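Local coordinates for cell division control protein 4 (Saccharomyces cerevisiae, PDB 3V7D) that recognises phosphorylated proteins such as the CDK inhibitor SIC1 as the substrate-binding F-box subunit of an SCF ubiquitin ligase, directing their ubiquitination and degradation, at residues 268-282 against 285-298. The protein carries 1 engineered substitution. Residues are numbered along the deposited sequence; the frame is centred on the assembly and turned at random.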
loop_
_atom_site.group_PDB
_atom_site.type_symbol
_atom_site.label_atom_id
_atom_site.label_comp_id
_atom_site.label_asym_id
_atom_site.label_seq_id
_atom_site.Cartn_x
_atom_site.Cartn_y
_atom_site.Cartn_z
ATOM N N GLY B 268 24.842 -18.541 -15.956
ATOM C CA GLY B 268 23.923 -19.604 -15.600
ATOM C C GLY B 268 22.873 -19.827 -16.669
ATOM O O GLY B 268 22.530 -20.967 -16.980
ATOM N N HIS B 269 22.363 -18.736 -17.233
ATOM C CA HIS B 269 21.330 -18.825 -18.259
ATOM C C HIS B 269 21.883 -19.179 -19.637
ATOM O O HIS B 269 23.032 -18.876 -19.957
ATOM C CB HIS B 269 20.511 -17.534 -18.308
ATOM C CG HIS B 269 19.634 -17.341 -17.111
ATOM N ND1 HIS B 269 18.614 -18.212 -16.793
ATOM C CD2 HIS B 269 19.635 -16.394 -16.145
ATOM C CE1 HIS B 269 18.016 -17.801 -15.689
ATOM N NE2 HIS B 269 18.617 -16.700 -15.275
ATOM N N MET B 270 21.052 -19.833 -20.443
ATOM C CA MET B 270 21.443 -20.266 -21.780
ATOM C C MET B 270 20.820 -19.363 -22.834
ATOM O O MET B 270 20.985 -19.585 -24.032
ATOM C CB MET B 270 21.013 -21.714 -22.023
ATOM C CG MET B 270 21.717 -22.748 -21.149
ATOM S SD MET B 270 23.451 -23.001 -21.589
ATOM C CE MET B 270 24.275 -21.964 -20.385
ATOM N N ALA B 271 20.092 -18.352 -22.376
ATOM C CA ALA B 271 19.447 -17.407 -23.275
ATOM C C ALA B 271 19.307 -16.052 -22.596
ATOM O O ALA B 271 19.639 -15.904 -21.416
ATOM C CB ALA B 271 18.091 -17.927 -23.722
ATOM N N SER B 272 18.823 -15.072 -23.352
ATOM C CA SER B 272 18.742 -13.691 -22.890
ATOM C C SER B 272 18.106 -13.562 -21.510
ATOM O O SER B 272 17.122 -14.236 -21.203
ATOM C CB SER B 272 17.974 -12.841 -23.902
ATOM O OG SER B 272 17.650 -11.574 -23.356
ATOM N N VAL B 273 18.696 -12.714 -20.675
ATOM C CA VAL B 273 18.126 -12.415 -19.370
ATOM C C VAL B 273 17.094 -11.311 -19.536
ATOM O O VAL B 273 17.440 -10.143 -19.730
ATOM C CB VAL B 273 19.197 -11.987 -18.354
ATOM C CG1 VAL B 273 18.547 -11.653 -17.019
ATOM C CG2 VAL B 273 20.234 -13.093 -18.188
ATOM N N ARG B 274 15.827 -11.700 -19.469
ATOM C CA ARG B 274 14.717 -10.823 -19.816
ATOM C C ARG B 274 14.263 -9.947 -18.654
ATOM O O ARG B 274 13.843 -8.810 -18.853
ATOM C CB ARG B 274 13.540 -11.664 -20.315
ATOM C CG ARG B 274 12.344 -10.860 -20.784
ATOM C CD ARG B 274 12.730 -9.889 -21.887
ATOM N NE ARG B 274 11.551 -9.272 -22.481
ATOM C CZ ARG B 274 10.947 -8.196 -21.991
ATOM N NH1 ARG B 274 11.418 -7.606 -20.901
ATOM N NH2 ARG B 274 9.874 -7.703 -22.598
ATOM N N THR B 275 14.343 -10.478 -17.441
ATOM C CA THR B 275 13.814 -9.774 -16.282
ATOM C C THR B 275 14.665 -10.015 -15.040
ATOM O O THR B 275 15.293 -11.062 -14.899
ATOM C CB THR B 275 12.364 -10.197 -15.994
ATOM O OG1 THR B 275 11.926 -9.604 -14.767
ATOM C CG2 THR B 275 12.267 -11.714 -15.887
ATOM N N VAL B 276 14.679 -9.037 -14.145
ATOM C CA VAL B 276 15.465 -9.137 -12.924
ATOM C C VAL B 276 14.767 -8.398 -11.778
ATOM O O VAL B 276 14.188 -7.329 -11.972
ATOM C CB VAL B 276 16.893 -8.593 -13.143
ATOM C CG1 VAL B 276 16.852 -7.127 -13.534
ATOM C CG2 VAL B 276 17.747 -8.792 -11.908
ATOM N N SER B 277 14.805 -8.986 -10.588
ATOM C CA SER B 277 14.156 -8.401 -9.420
ATOM C C SER B 277 14.928 -8.786 -8.169
ATOM O O SER B 277 15.115 -9.969 -7.893
ATOM C CB SER B 277 12.708 -8.892 -9.317
ATOM O OG SER B 277 12.097 -8.461 -8.111
ATOM N N GLY B 278 15.382 -7.793 -7.414
ATOM C CA GLY B 278 16.179 -8.071 -6.232
ATOM C C GLY B 278 15.867 -7.225 -5.013
ATOM O O GLY B 278 15.233 -6.175 -5.109
ATOM N N HIS B 279 16.320 -7.700 -3.858
ATOM C CA HIS B 279 16.235 -6.954 -2.610
ATOM C C HIS B 279 17.315 -7.470 -1.667
ATOM O O HIS B 279 17.479 -8.681 -1.505
ATOM C CB HIS B 279 14.859 -7.117 -1.969
ATOM C CG HIS B 279 14.712 -6.395 -0.665
ATOM N ND1 HIS B 279 14.148 -5.141 -0.568
ATOM C CD2 HIS B 279 15.061 -6.751 0.594
ATOM C CE1 HIS B 279 14.152 -4.757 0.697
ATOM N NE2 HIS B 279 14.701 -5.715 1.422
ATOM N N GLY B 280 18.051 -6.553 -1.046
ATOM C CA GLY B 280 19.180 -6.935 -0.221
ATOM C C GLY B 280 20.196 -7.695 -1.052
ATOM O O GLY B 280 20.486 -7.305 -2.181
ATOM N N ASN B 281 20.719 -8.791 -0.509
ATOM C CA ASN B 281 21.731 -9.583 -1.206
ATOM C C ASN B 281 21.137 -10.624 -2.151
ATOM O O ASN B 281 21.869 -11.338 -2.834
ATOM C CB ASN B 281 22.674 -10.268 -0.210
ATOM C CG ASN B 281 21.966 -11.300 0.652
ATOM O OD1 ASN B 281 20.893 -11.040 1.200
ATOM N ND2 ASN B 281 22.561 -12.480 0.772
ATOM N N ILE B 282 19.812 -10.712 -2.184
ATOM C CA ILE B 282 19.143 -11.694 -3.029
ATOM C C ILE B 282 18.586 -11.072 -4.305
ATOM O O ILE B 282 17.851 -10.085 -4.259
ATOM C CB ILE B 282 18.009 -12.407 -2.279
ATOM C CG1 ILE B 282 18.566 -13.135 -1.059
ATOM C CG2 ILE B 282 17.312 -13.397 -3.198
ATOM C CD1 ILE B 282 19.528 -14.250 -1.409
ATOM N N SER B 285 16.755 -13.654 -11.402
ATOM C CA SER B 285 16.735 -13.368 -12.831
ATOM C C SER B 285 15.808 -14.338 -13.551
ATOM O O SER B 285 15.701 -15.496 -13.162
ATOM C CB SER B 285 18.139 -13.472 -13.424
ATOM O OG SER B 285 18.611 -14.808 -13.358
ATOM N N GLY B 286 15.141 -13.857 -14.596
ATOM C CA GLY B 286 14.329 -14.702 -15.452
ATOM C C GLY B 286 14.841 -14.652 -16.879
ATOM O O GLY B 286 15.258 -13.595 -17.354
ATOM N N SER B 287 14.810 -15.786 -17.572
ATOM C CA SER B 287 15.427 -15.872 -18.894
ATOM C C SER B 287 14.529 -16.483 -19.961
ATOM O O SER B 287 13.544 -17.158 -19.655
ATOM C CB SER B 287 16.736 -16.667 -18.818
ATOM O OG SER B 287 17.173 -17.089 -20.102
ATOM N N TYR B 288 14.900 -16.245 -21.217
ATOM C CA TYR B 288 14.260 -16.882 -22.362
ATOM C C TYR B 288 14.560 -18.381 -22.449
ATOM O O TYR B 288 14.024 -19.067 -23.320
ATOM C CB TYR B 288 14.672 -16.190 -23.667
ATOM C CG TYR B 288 13.919 -14.908 -23.953
ATOM C CD1 TYR B 288 12.844 -14.521 -23.165
ATOM C CD2 TYR B 288 14.278 -14.090 -25.017
ATOM C CE1 TYR B 288 12.148 -13.353 -23.424
ATOM C CE2 TYR B 288 13.588 -12.918 -25.286
ATOM C CZ TYR B 288 12.524 -12.555 -24.484
ATOM O OH TYR B 288 11.831 -11.393 -24.741
ATOM N N ASP B 289 15.409 -18.889 -21.556
ATOM C CA ASP B 289 15.663 -20.332 -21.489
ATOM C C ASP B 289 14.635 -21.079 -20.635
ATOM O O ASP B 289 14.849 -22.237 -20.273
ATOM C CB ASP B 289 17.089 -20.633 -21.000
ATOM C CG ASP B 289 17.337 -20.196 -19.559
ATOM O OD1 ASP B 289 16.371 -19.925 -18.813
ATOM O OD2 ASP B 289 18.521 -20.136 -19.162
ATOM N N ASN B 290 13.543 -20.395 -20.299
ATOM C CA ASN B 290 12.434 -20.958 -19.512
ATOM C C ASN B 290 12.740 -21.203 -18.032
ATOM O O ASN B 290 11.973 -21.874 -17.342
ATOM C CB ASN B 290 11.884 -22.249 -20.140
ATOM C CG ASN B 290 11.751 -22.159 -21.642
ATOM O OD1 ASN B 290 11.857 -21.080 -22.224
ATOM N ND2 ASN B 290 11.513 -23.299 -22.284
ATOM N N THR B 291 13.850 -20.664 -17.544
ATOM C CA THR B 291 14.242 -20.881 -16.157
ATOM C C THR B 291 14.492 -19.569 -15.427
ATOM O O THR B 291 14.723 -18.528 -16.045
ATOM C CB THR B 291 15.535 -21.716 -16.055
ATOM O OG1 THR B 291 16.653 -20.926 -16.489
ATOM C CG2 THR B 291 15.440 -22.980 -16.904
ATOM N N LEU B 292 14.453 -19.629 -14.103
ATOM C CA LEU B 292 14.878 -18.504 -13.290
ATOM C C LEU B 292 16.023 -18.936 -12.391
ATOM O O LEU B 292 16.145 -20.113 -12.053
ATOM C CB LEU B 292 13.731 -17.974 -12.435
ATOM C CG LEU B 292 12.469 -17.537 -13.175
ATOM C CD1 LEU B 292 11.441 -18.658 -13.161
ATOM C CD2 LEU B 292 11.917 -16.282 -12.542
ATOM N N ILE B 293 16.862 -17.983 -12.005
ATOM C CA ILE B 293 17.924 -18.272 -11.057
ATOM C C ILE B 293 17.872 -17.301 -9.885
ATOM O O ILE B 293 17.691 -16.097 -10.071
ATOM C CB ILE B 293 19.321 -18.237 -11.722
ATOM C CG1 ILE B 293 19.398 -19.266 -12.852
ATOM C CG2 ILE B 293 20.399 -18.524 -10.699
ATOM C CD1 ILE B 293 20.767 -19.370 -13.506
ATOM N N VAL B 294 18.003 -17.840 -8.677
ATOM C CA VAL B 294 18.086 -17.023 -7.476
ATOM C C VAL B 294 19.550 -16.858 -7.102
ATOM O O VAL B 294 20.235 -17.837 -6.810
ATOM C CB VAL B 294 17.339 -17.670 -6.302
ATOM C CG1 VAL B 294 17.353 -16.745 -5.093
ATOM C CG2 VAL B 294 15.914 -18.014 -6.705
ATOM N N TRP B 295 20.031 -15.620 -7.120
ATOM C CA TRP B 295 21.444 -15.351 -6.888
ATOM C C TRP B 295 21.704 -14.760 -5.506
ATOM O O TRP B 295 20.827 -14.138 -4.907
ATOM C CB TRP B 295 21.984 -14.384 -7.941
ATOM C CG TRP B 295 21.735 -14.786 -9.364
ATOM C CD1 TRP B 295 20.675 -14.424 -10.146
ATOM C CD2 TRP B 295 22.578 -15.604 -10.185
ATOM N NE1 TRP B 295 20.801 -14.975 -11.399
ATOM C CE2 TRP B 295 21.964 -15.700 -11.449
ATOM C CE3 TRP B 295 23.788 -16.269 -9.971
ATOM C CZ2 TRP B 295 22.516 -16.439 -12.493
ATOM C CZ3 TRP B 295 24.337 -17.000 -11.010
ATOM C CH2 TRP B 295 23.700 -17.081 -12.253
ATOM N N ASP B 296 22.924 -14.958 -5.016
ATOM C CA ASP B 296 23.403 -14.292 -3.812
ATOM C C ASP B 296 24.543 -13.372 -4.233
ATOM O O ASP B 296 25.686 -13.807 -4.356
ATOM C CB ASP B 296 23.893 -15.319 -2.787
ATOM C CG ASP B 296 24.211 -14.700 -1.431
ATOM O OD1 ASP B 296 24.779 -13.591 -1.381
ATOM O OD2 ASP B 296 23.893 -15.335 -0.404
ATOM N N VAL B 297 24.228 -12.100 -4.447
ATOM C CA VAL B 297 25.194 -11.161 -5.005
ATOM C C VAL B 297 26.269 -10.741 -4.007
ATOM O O VAL B 297 27.188 -10.000 -4.352
ATOM C CB VAL B 297 24.501 -9.913 -5.568
ATOM C CG1 VAL B 297 23.543 -10.306 -6.679
ATOM C CG2 VAL B 297 23.773 -9.168 -4.459
ATOM N N ALA B 298 26.149 -11.208 -2.770
ATOM C CA ALA B 298 27.202 -11.003 -1.786
ATOM C C ALA B 298 28.279 -12.060 -1.993
ATOM O O ALA B 298 29.473 -11.784 -1.872
ATOM C CB ALA B 298 26.641 -11.080 -0.377
#
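His269, in the loop leading into strand 273-279, sets its imidazole against the hairpin of strands 282-287 and 292-296, held at both nitrogens and covered on both faces. NE2 and Ser285 OG, 2.7 Å apart, share a hydrogen bond, and Trp295 NE1 donates to the same hydroxyl at 2.9 Å, nearly in the plane of its indole. This is the Asp-His-Ser-Trp network characteristic of WD40 repeats, here in repeat 4. ND1 gives its proton to Asp289 OD2 at 3.1 Å, meeting the syn side of a carboxylate turned 49° from the ring. Met270 N reaches Asp289 OD2 from the anti side at 2.9 Å. OD1 accepts from Thr291 N, which closes an Asx turn, and from Thr291 OG1; together they hold the carboxylate against rotation. With an alanine in place of Asp289, His269 ND1 and Met270 N would probably lose the acceptor they share, leaving the imidazole fixed less firmly from that side. Ile293 CD1 sits squarely over one face of that ring, 3.9 Å from its centroid, while Ser287 CB presses the opposite face nearer the rim. CD1 gets there because the isoleucine chain is extended at chi2 (-176°).

Arg274 N and Thr275 N both donate to Gly286 O, a classic beta bulge. From the bulge, Arg274 crosses Tyr288 at a slant, CG near CE1 and CD near OH, the guanidinium 71° from the ring, and NE makes a weak bond to OH at 3.1 Å; that hydroxyl also bonds a modified side chain of the bound peptide, against which Arg274 packs.

Strands 273-279, 282-287 and 292-296 are the first three of a four-stranded propeller blade completed by 301-306. Leu229 of the preceding blade covers Val273, Ser285 and Trp295, while Tyr314 of the following blade meets Tyr288 and Arg274.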